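GDP-L-fucose synthase (Campylobacter jejuni subsp. jejuni serotype O:2, PDB 7CXT) uses NADPH to reduce the C4 keto group of GDP-6-OMe-4-keto-L-xylo-heptose, and is related in sequence to GDP-L-fucose synthases. Local coordinates at residues Asn6-Ile11 against Phe31-Leu36; Pro59-Leu64 against Val101-Phe106. One frame throughout, in Å; residues are numbered along the deposited sequence.

Contact 1: residues Asn6-Ile11 against Phe31-Leu36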
loop_
_atom_site.group_PDB
_atom_site.type_symbol
_atom_site.label_atom_id
_atom_site.label_comp_id
_atom_site.label_asym_id
_atom_site.label_seq_id
_atom_site.Cartn_x
_atom_site.Cartn_y
_atom_site.Cartn_z
ATOM N N ASN A 6 -33.399 9.611 -3.712
ATOM C CA ASN A 6 -32.826 10.952 -3.636
ATOM C C ASN A 6 -31.389 11.000 -3.101
ATOM O O ASN A 6 -30.828 12.100 -2.989
ATOM C CB ASN A 6 -33.718 11.849 -2.770
ATOM C CG ASN A 6 -34.082 11.204 -1.439
ATOM O OD1 ASN A 6 -34.582 10.078 -1.399
ATOM N ND2 ASN A 6 -33.835 11.920 -0.342
ATOM N N SER A 7 -30.788 9.859 -2.753
ATOM C CA SER A 7 -29.425 9.871 -2.231
ATOM C C SER A 7 -28.473 10.465 -3.260
ATOM O O SER A 7 -28.566 10.170 -4.455
ATOM C CB SER A 7 -28.968 8.451 -1.871
ATOM O OG SER A 7 -29.562 8.000 -0.664
ATOM N N LYS A 8 -27.555 11.310 -2.792
ATOM C CA LYS A 8 -26.523 11.876 -3.652
ATOM C C LYS A 8 -25.392 10.868 -3.822
ATOM O O LYS A 8 -24.783 10.438 -2.833
ATOM C CB LYS A 8 -25.995 13.179 -3.063
ATOM C CG LYS A 8 -25.251 14.050 -4.072
ATOM C CD LYS A 8 -24.807 15.359 -3.425
ATOM C CE LYS A 8 -24.590 16.448 -4.452
ATOM N NZ LYS A 8 -23.980 17.682 -3.862
ATOM N N ILE A 9 -25.091 10.518 -5.073
ATOM C CA ILE A 9 -24.122 9.479 -5.403
ATOM C C ILE A 9 -23.010 10.076 -6.245
ATOM O O ILE A 9 -23.275 10.673 -7.293
ATOM C CB ILE A 9 -24.754 8.308 -6.178
ATOM C CG1 ILE A 9 -26.092 7.877 -5.574
ATOM C CG2 ILE A 9 -23.743 7.159 -6.299
ATOM C CD1 ILE A 9 -25.975 7.049 -4.374
ATOM N N TYR A 10 -21.769 9.857 -5.820
ATOM C CA TYR A 10 -20.579 10.161 -6.600
ATOM C C TYR A 10 -20.010 8.863 -7.171
ATOM O O TYR A 10 -19.662 7.952 -6.417
ATOM C CB TYR A 10 -19.547 10.876 -5.722
ATOM C CG TYR A 10 -18.180 11.054 -6.333
ATOM C CD1 TYR A 10 -18.026 11.496 -7.641
ATOM C CD2 TYR A 10 -17.019 10.819 -5.569
ATOM C CE1 TYR A 10 -16.743 11.691 -8.197
ATOM C CE2 TYR A 10 -15.754 10.995 -6.112
ATOM C CZ TYR A 10 -15.618 11.433 -7.430
ATOM O OH TYR A 10 -14.353 11.589 -7.964
ATOM N N ILE A 11 -19.926 8.777 -8.496
ATOM C CA ILE A 11 -19.223 7.701 -9.191
ATOM C C ILE A 11 -17.898 8.283 -9.668
ATOM O O ILE A 11 -17.856 9.023 -10.659
ATOM C CB ILE A 11 -20.021 7.146 -10.378
ATOM C CG1 ILE A 11 -21.396 6.608 -9.953
ATOM C CG2 ILE A 11 -19.187 6.086 -11.120
ATOM C CD1 ILE A 11 -22.509 7.627 -10.121
ATOM N N PHE A 31 -32.021 5.816 -9.153
ATOM C CA PHE A 31 -31.049 6.650 -8.448
ATOM C C PHE A 31 -30.423 7.592 -9.475
ATOM O O PHE A 31 -29.469 7.219 -10.167
ATOM C CB PHE A 31 -29.962 5.799 -7.776
ATOM C CG PHE A 31 -30.496 4.678 -6.918
ATOM C CD1 PHE A 31 -30.998 4.939 -5.650
ATOM C CD2 PHE A 31 -30.478 3.359 -7.379
ATOM C CE1 PHE A 31 -31.486 3.904 -4.853
ATOM C CE2 PHE A 31 -30.968 2.315 -6.588
ATOM C CZ PHE A 31 -31.471 2.585 -5.320
ATOM N N ASN A 32 -30.946 8.813 -9.575
ATOM C CA ASN A 32 -30.425 9.778 -10.537
ATOM C C ASN A 32 -29.861 11.043 -9.891
ATOM O O ASN A 32 -29.586 12.005 -10.615
ATOM C CB ASN A 32 -31.502 10.173 -11.562
ATOM C CG ASN A 32 -30.903 10.808 -12.825
ATOM O OD1 ASN A 32 -29.762 10.522 -13.192
ATOM N ND2 ASN A 32 -31.662 11.681 -13.478
ATOM N N ASN A 33 -29.705 11.094 -8.563
ATOM C CA ASN A 33 -29.019 12.222 -7.916
ATOM C C ASN A 33 -27.506 11.971 -7.930
ATOM O O ASN A 33 -26.861 11.717 -6.909
ATOM C CB ASN A 33 -29.546 12.438 -6.500
ATOM C CG ASN A 33 -29.086 13.772 -5.891
ATOM O OD1 ASN A 33 -28.617 14.665 -6.602
ATOM N ND2 ASN A 33 -29.205 13.900 -4.565
ATOM N N LEU A 34 -26.936 12.054 -9.132
ATOM C CA LEU A 34 -25.536 11.709 -9.366
ATOM C C LEU A 34 -24.654 12.956 -9.401
ATOM O O LEU A 34 -25.056 13.995 -9.928
ATOM C CB LEU A 34 -25.395 10.943 -10.679
ATOM C CG LEU A 34 -26.349 9.754 -10.831
ATOM C CD1 LEU A 34 -26.078 9.006 -12.129
ATOM C CD2 LEU A 34 -26.245 8.830 -9.638
ATOM N N VAL A 35 -23.440 12.841 -8.854
ATOM C CA VAL A 35 -22.381 13.846 -9.013
ATOM C C VAL A 35 -21.253 13.216 -9.807
ATOM O O VAL A 35 -20.658 12.229 -9.363
ATOM C CB VAL A 35 -21.838 14.348 -7.669
ATOM C CG1 VAL A 35 -20.948 15.617 -7.889
ATOM C CG2 VAL A 35 -22.950 14.641 -6.755
ATOM N N LEU A 36 -20.922 13.813 -10.950
ATOM C CA LEU A 36 -19.901 13.299 -11.848
ATOM C C LEU A 36 -18.886 14.386 -12.173
ATOM O O LEU A 36 -19.265 15.531 -12.430
ATOM C CB LEU A 36 -20.527 12.807 -13.145
ATOM C CG LEU A 36 -21.738 11.884 -12.991
ATOM C CD1 LEU A 36 -22.449 11.694 -14.335
ATOM C CD2 LEU A 36 -21.335 10.537 -12.370
HETATM O O HOH W 1 -29.904 9.110 -6.504
#

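Contact 2: residues Pro59-Leu64 against Val101-Phe106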
loop_
_atom_site.group_PDB
_atom_site.type_symbol
_atom_site.label_atom_id
_atom_site.label_comp_id
_atom_site.label_asym_id
_atom_site.label_seq_id
_atom_site.Cartn_x
_atom_site.Cartn_y
_atom_site.Cartn_z
ATOM N N PRO A 59 -21.050 13.991 -1.098
ATOM C CA PRO A 59 -21.798 12.812 -1.558
ATOM C C PRO A 59 -22.121 11.901 -0.381
ATOM O O PRO A 59 -21.332 11.780 0.553
ATOM C CB PRO A 59 -20.841 12.146 -2.551
ATOM C CG PRO A 59 -19.473 12.548 -2.071
ATOM C CD PRO A 59 -19.632 13.933 -1.496
ATOM N N GLU A 60 -23.301 11.260 -0.425
ATOM C CA GLU A 60 -23.635 10.264 0.602
ATOM C C GLU A 60 -23.119 8.868 0.278
ATOM O O GLU A 60 -22.876 8.071 1.199
ATOM C CB GLU A 60 -25.149 10.185 0.816
ATOM C CG GLU A 60 -25.771 11.493 1.296
ATOM C CD GLU A 60 -27.276 11.475 1.182
ATOM O OE1 GLU A 60 -27.931 10.959 2.109
ATOM O OE2 GLU A 60 -27.793 11.962 0.158
ATOM N N TYR A 61 -22.948 8.550 -1.002
ATOM C CA TYR A 61 -22.416 7.262 -1.422
ATOM C C TYR A 61 -21.361 7.494 -2.490
ATOM O O TYR A 61 -21.473 8.421 -3.296
ATOM C CB TYR A 61 -23.541 6.337 -1.947
ATOM C CG TYR A 61 -24.567 6.047 -0.880
ATOM C CD1 TYR A 61 -25.648 6.904 -0.665
ATOM C CD2 TYR A 61 -24.432 4.949 -0.054
ATOM C CE1 TYR A 61 -26.560 6.661 0.339
ATOM C CE2 TYR A 61 -25.358 4.692 0.959
ATOM C CZ TYR A 61 -26.414 5.536 1.144
ATOM O OH TYR A 61 -27.318 5.258 2.149
ATOM N N VAL A 62 -20.333 6.645 -2.488
ATOM C CA VAL A 62 -19.192 6.781 -3.389
ATOM C C VAL A 62 -18.919 5.432 -4.047
ATOM O O VAL A 62 -18.824 4.411 -3.358
ATOM C CB VAL A 62 -17.944 7.286 -2.633
ATOM C CG1 VAL A 62 -16.709 7.261 -3.542
ATOM C CG2 VAL A 62 -18.201 8.692 -2.059
ATOM N N PHE A 63 -18.823 5.425 -5.384
ATOM C CA PHE A 63 -18.364 4.271 -6.164
ATOM C C PHE A 63 -17.036 4.680 -6.781
ATOM O O PHE A 63 -17.019 5.504 -7.704
ATOM C CB PHE A 63 -19.343 3.887 -7.277
ATOM C CG PHE A 63 -20.605 3.244 -6.805
ATOM C CD1 PHE A 63 -20.669 1.865 -6.609
ATOM C CD2 PHE A 63 -21.747 4.004 -6.602
ATOM C CE1 PHE A 63 -21.848 1.276 -6.181
ATOM C CE2 PHE A 63 -22.929 3.420 -6.186
ATOM C CZ PHE A 63 -22.980 2.055 -5.984
ATOM N N LEU A 64 -15.931 4.096 -6.304
ATOM C CA LEU A 64 -14.577 4.540 -6.697
ATOM C C LEU A 64 -14.056 3.636 -7.814
ATOM O O LEU A 64 -13.403 2.626 -7.559
ATOM C CB LEU A 64 -13.621 4.534 -5.497
ATOM C CG LEU A 64 -12.115 4.770 -5.724
ATOM C CD1 LEU A 64 -11.841 6.076 -6.512
ATOM C CD2 LEU A 64 -11.369 4.792 -4.408
ATOM N N VAL A 101 -19.304 10.401 4.439
ATOM C CA VAL A 101 -19.895 9.486 3.465
ATOM C C VAL A 101 -20.470 8.262 4.173
ATOM O O VAL A 101 -19.854 7.697 5.089
ATOM C CB VAL A 101 -18.831 9.085 2.430
ATOM C CG1 VAL A 101 -19.228 7.843 1.650
ATOM C CG2 VAL A 101 -18.545 10.261 1.493
ATOM N N LYS A 102 -21.676 7.861 3.743
ATOM C CA LYS A 102 -22.398 6.767 4.376
ATOM C C LYS A 102 -21.782 5.420 4.026
ATOM O O LYS A 102 -21.430 4.651 4.920
ATOM C CB LYS A 102 -23.877 6.812 3.962
ATOM C CG LYS A 102 -24.642 7.973 4.604
ATOM C CD LYS A 102 -26.094 7.949 4.193
ATOM C CE LYS A 102 -26.828 6.822 4.905
ATOM N NZ LYS A 102 -28.243 6.710 4.415
ATOM N N LYS A 103 -21.599 5.136 2.732
ATOM C CA LYS A 103 -20.910 3.927 2.293
ATOM C C LYS A 103 -20.081 4.232 1.055
ATOM O O LYS A 103 -20.357 5.173 0.308
ATOM C CB LYS A 103 -21.884 2.778 1.977
ATOM C CG LYS A 103 -22.690 2.299 3.160
ATOM C CD LYS A 103 -23.719 1.241 2.761
ATOM C CE LYS A 103 -23.105 -0.130 2.656
ATOM N NZ LYS A 103 -24.175 -1.184 2.584
ATOM N N LEU A 104 -19.058 3.408 0.843
ATOM C CA LEU A 104 -18.176 3.546 -0.301
ATOM C C LEU A 104 -17.886 2.155 -0.838
ATOM O O LEU A 104 -17.772 1.195 -0.072
ATOM C CB LEU A 104 -16.873 4.269 0.093
ATOM C CG LEU A 104 -15.759 4.432 -0.944
ATOM C CD1 LEU A 104 -14.963 5.722 -0.613
ATOM C CD2 LEU A 104 -14.822 3.228 -1.027
ATOM N N VAL A 105 -17.760 2.046 -2.154
ATOM C CA VAL A 105 -17.367 0.792 -2.779
ATOM C C VAL A 105 -16.112 1.034 -3.583
ATOM O O VAL A 105 -16.079 1.915 -4.448
ATOM C CB VAL A 105 -18.476 0.205 -3.672
ATOM C CG1 VAL A 105 -17.882 -0.897 -4.540
ATOM C CG2 VAL A 105 -19.579 -0.362 -2.809
ATOM N N PHE A 106 -15.088 0.243 -3.305
ATOM C CA PHE A 106 -13.819 0.322 -3.996
ATOM C C PHE A 106 -13.625 -0.965 -4.779
ATOM O O PHE A 106 -14.031 -2.040 -4.328
ATOM C CB PHE A 106 -12.674 0.551 -2.988
ATOM C CG PHE A 106 -11.309 0.386 -3.572
ATOM C CD1 PHE A 106 -10.907 1.152 -4.661
ATOM C CD2 PHE A 106 -10.419 -0.533 -3.031
ATOM C CE1 PHE A 106 -9.642 0.988 -5.211
ATOM C CE2 PHE A 106 -9.150 -0.694 -3.556
ATOM C CZ PHE A 106 -8.751 0.085 -4.648
#

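Contact 1: residues Asn6-Ile11 against Phe31-Leu36
N33 turns its CG away from its own backbone N (chi1 -168°), which sends the carboxamide across to N6; K8 does much the same (chi1 -162°) and then runs fully extended over V35. From N33, ND2 donates to the N6 O at 2.9 Å. The acceptor lies close to the amide plane, but the donor stands 41° above the carbonyl plane of N6, so no lone pair is met squarely. A water ties the same two loops at the backbone, giving a hydrogen to S7 O (2.7 Å) and accepting one from N33 N (2.9 Å). The K8 chain lies obliquely across V35, with its CE pressed to 3.4 Å from V35 CG2, tighter than ordinary carbon contact; its NZ carries on to a salt bridge with E57. N33, at the centre of an inverse gamma turn, leads into the strand pairing: I9 N donates to N33 O (2.8 Å), and I9 O accepts from V35 N (2.7 Å). These two bonds flank the parallel I9–L34 bridge, and the next bridge is Y10–V35. V35 O sits at the edge of the Y10 ring and in its plane, 3.2 Å from CD1. On the I9 and L34 face, L34 CD2 touches both I9 CB and I11 CD1, while L36 CD2 rests beside I11; helix 17-28 covers this face through V23 and L26. F53 and E57 of helix 47-57 lie against V35 on the other. Strand 9-12, helix 17-28 and edge strand 34-35 thus form a parallel beta-alpha-beta unit, the opening unit of a Rossmann-type dinucleotide-binding fold, whose first strand leads into the glycine-rich segment G13-G19.

Contact 2: residues Pro59-Leu64 against Val101-Phe106
K102 crosses the ring of Y61 obliquely where two neighbouring parallel strands, 61-64 and 103-106, begin; with helix 78-98 between them they make a beta-alpha-beta unit of the Rossmann-type sheet. K102 CB sits over one face of the Y61 ring, 4.3 Å from its centroid and 25° off the normal, a CH-pi contact. CB also touches E60 O, at 3.2 Å, and CG meets it more loosely; the same oxygen accepts a hydrogen bond from K102 N (2.8 Å). CD reaches the phenol end, 3.6 Å from Y61 OH. The chain then bends at chi3 (74°), which brings K102 CE to 3.2 Å from Y61 OH. At the tip, K102 NZ donates to Y61 OH at 2.8 Å. E60 runs beside this lysine, but its OE2 is taken by the backbone N of K8. K103 leads off differently, its NZ bridging to D260 and meeting carbonyls including that of M256.

Further along, the backbone ladder takes over: V62 N donates to K103 O, V62 O accepts from V105 N, and L64 N points at V105 O. Side chains alternate between faces. F63 and V105 lie side by side under M256 of helix 245-258, while V62 meets V101 and L104 on the face covered by helix 78-98, with V62 CG1 3.7 Å from L104 CD1. Farther along that face, L64 CD2 lies 3.7 Å from CD1 of the F106 ring.

Contacts 1 and 2 are successive parts of one parallel sheet, their centres about 10 Å apart and joined where strand 9-12 lies beside strand 61-64. Probable hydrogen bonds make the seam: Y10 N to Y61 O and Y10 O to F63 N, both 2.9 Å. I9 CD1 packs on Y61 CB at 3.5 Å. Both contacts approach the bound NADPH, the Y10 side chain coming within about 7 Å of it and that of F106 within about 5 Å. Neighbouring side chains belong to the cofactor site: the side chains of L44 and Y10 come within about 3 Å of each other, those of K142 and F106 within about 4 Å.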